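Lin0861 protein (Listeria innocua, PDB 3O60) is of unknown function but is probably a TetR-like transcriptional regulator, with an N-terminal helix-turn-helix DNA-binding domain and a helical C-terminal domain. Local coordinates at residues L98-Q102 / N169-V173. Numbering follows the deposited sequence.
Sequences LRTIQ and NDQLV. With SO4 (sulfate ion), chain C.
Arg99 and Asn169 meet around one oxygen, O1, of a sulfate ion that probably came from the crystallisation liquor. Arg99 NE donates to sulfate O1 at 3.4 Å. The bond is weak, with an N-H...O angle of 153°. O1 lies at the edge of the guanidinium, in its plane, and the aliphatic part of Arg99 also runs past it. Asn169 borders the same ion from the other helix, its amide nearly parallel to the guanidinium plane. The sulfate thus lies at the edge of a helix-helix contact in the all-helical C-terminal region, the part that in TetR-type regulators follows the DNA-binding domain. Helix 90-103 packs here against the first turn of helix 169-182. The short segments cross obliquely, with 125° between their N-to-C directions, and their axes stay 11.2 Å apart. Side chains therefore make the contact, and no direct hydrogen bond joins the two segments.

Leu98 provides the apolar part. Leu98 CB lies 3.3 Å from Asn169 OD1. With chi1 at -72° CG lies opposite the carbonyl carbon, and an extended second torsion sends CD1 on toward helix 169-182. There Leu98 CD1 packs on Leu172 CB at 3.5 Å. Leu98 CD1 is more loosely placed against Val173 CG2, at 4.4 Å. The two leucines run alongside each other in opposing senses, one from each helix. Leu98 also touches Leu156 of helix 144-162, so this small apolar patch continues into a third helix. Val173 also touches Glu91 and Gln94 of helix 90-103.

Gln102 approaches Asn169 at ND2, whereas Leu98 approaches it at OD1. The amide plane of Gln102 is strongly tilted from that of Asn169. Gln102 OE1 lies 3.7 Å from Asn169 ND2. On the apolar side, Gln102 OE1 is 3.9 Å from Leu172 CD1.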
loop_
_atom_site.group_PDB
_atom_site.type_symbol
_atom_site.label_atom_id
_atom_site.label_comp_id
_atom_site.label_asym_id
_atom_site.label_seq_id
_atom_site.Cartn_x
_atom_site.Cartn_y
_atom_site.Cartn_z
ATOM N N LEU A 98 6.957 10.445 -1.951
ATOM C CA LEU A 98 5.925 11.374 -2.284
ATOM C C LEU A 98 4.595 10.729 -2.228
ATOM O O LEU A 98 3.705 11.210 -1.579
ATOM C CB LEU A 98 6.116 11.857 -3.682
ATOM C CG LEU A 98 7.259 12.809 -3.939
ATOM C CD1 LEU A 98 6.934 13.632 -5.130
ATOM C CD2 LEU A 98 7.519 13.668 -2.762
ATOM N N ARG A 99 4.454 9.643 -2.959
ATOM C CA ARG A 99 3.218 8.879 -3.017
ATOM C C ARG A 99 2.634 8.614 -1.675
ATOM O O ARG A 99 1.457 8.472 -1.520
ATOM C CB ARG A 99 3.494 7.527 -3.631
ATOM C CG ARG A 99 3.480 7.503 -5.113
ATOM C CD ARG A 99 3.593 6.117 -5.592
ATOM N NE ARG A 99 4.791 5.917 -6.361
ATOM C CZ ARG A 99 5.646 4.951 -6.123
ATOM N NH1 ARG A 99 5.423 4.117 -5.149
ATOM N NH2 ARG A 99 6.724 4.827 -6.843
ATOM N N THR A 100 3.492 8.517 -0.699
ATOM C CA THR A 100 3.085 8.174 0.617
ATOM C C THR A 100 2.561 9.385 1.306
ATOM O O THR A 100 1.685 9.300 2.087
ATOM C CB THR A 100 4.264 7.642 1.356
ATOM O OG1 THR A 100 4.720 6.482 0.678
ATOM C CG2 THR A 100 3.879 7.246 2.717
ATOM N N ILE A 101 3.090 10.542 1.018
ATOM C CA ILE A 101 2.563 11.705 1.663
ATOM C C ILE A 101 1.179 11.940 1.119
ATOM O O ILE A 101 0.286 12.369 1.794
ATOM C CB ILE A 101 3.454 12.904 1.432
ATOM C CG1 ILE A 101 4.810 12.637 2.028
ATOM C CG2 ILE A 101 2.910 14.074 2.124
ATOM C CD1 ILE A 101 5.789 13.628 1.702
ATOM N N GLN A 102 1.009 11.640 -0.138
ATOM C CA GLN A 102 -0.269 11.815 -0.821
ATOM C C GLN A 102 -1.338 10.811 -0.378
ATOM O O GLN A 102 -2.510 11.148 -0.249
ATOM C CB GLN A 102 -0.076 11.784 -2.335
ATOM C CG GLN A 102 -0.809 12.896 -3.067
ATOM C CD GLN A 102 -0.032 14.193 -3.114
ATOM O OE1 GLN A 102 1.075 14.242 -3.626
ATOM N NE2 GLN A 102 -0.620 15.253 -2.593
ATOM N N ASN A 169 2.914 14.407 -8.764
ATOM C CA ASN A 169 4.225 13.986 -8.310
ATOM C C ASN A 169 5.322 14.536 -9.201
ATOM O O ASN A 169 6.377 14.935 -8.728
ATOM C CB ASN A 169 4.304 12.466 -8.248
ATOM C CG ASN A 169 3.868 11.919 -6.913
ATOM O OD1 ASN A 169 4.420 10.941 -6.421
ATOM N ND2 ASN A 169 2.874 12.550 -6.316
ATOM N N ASP A 170 5.061 14.562 -10.497
ATOM C CA ASP A 170 6.040 15.033 -11.457
ATOM C C ASP A 170 6.357 16.489 -11.186
ATOM O O ASP A 170 7.496 16.918 -11.313
ATOM C CB ASP A 170 5.526 14.846 -12.881
ATOM C CG ASP A 170 5.701 13.432 -13.375
ATOM O OD1 ASP A 170 6.138 12.581 -12.582
ATOM O OD2 ASP A 170 5.401 13.168 -14.554
ATOM N N GLN A 171 5.339 17.243 -10.797
ATOM C CA GLN A 171 5.521 18.631 -10.417
ATOM C C GLN A 171 6.408 18.744 -9.184
ATOM O O GLN A 171 7.286 19.595 -9.116
ATOM C CB GLN A 171 4.167 19.274 -10.138
ATOM C CG GLN A 171 3.264 19.341 -11.343
ATOM C CD GLN A 171 2.020 20.155 -11.095
ATOM O OE1 GLN A 171 1.484 20.166 -9.994
ATOM N NE2 GLN A 171 1.550 20.840 -12.123
ATOM N N LEU A 172 6.152 17.890 -8.203
ATOM C CA LEU A 172 6.886 17.924 -6.950
ATOM C C LEU A 172 8.358 17.636 -7.164
ATOM O O LEU A 172 9.209 18.245 -6.535
ATOM C CB LEU A 172 6.288 16.940 -5.953
ATOM C CG LEU A 172 4.842 17.236 -5.566
ATOM C CD1 LEU A 172 4.263 16.109 -4.747
ATOM C CD2 LEU A 172 4.761 18.539 -4.812
ATOM N N VAL A 173 8.654 16.677 -8.027
ATOM C CA VAL A 173 10.032 16.329 -8.305
ATOM C C VAL A 173 10.740 17.516 -8.924
ATOM O O VAL A 173 11.891 17.790 -8.610
ATOM C CB VAL A 173 10.138 15.139 -9.265
ATOM C CG1 VAL A 173 11.583 14.710 -9.406
ATOM C CG2 VAL A 173 9.285 13.990 -8.781
HETATM S S SO4 C . 4.361 8.626 -9.545
HETATM O O1 SO4 C . 4.919 8.747 -8.200
HETATM O O2 SO4 C . 5.139 7.579 -10.210
HETATM O O3 SO4 C . 2.922 8.337 -9.471
HETATM O O4 SO4 C . 4.516 9.875 -10.295
#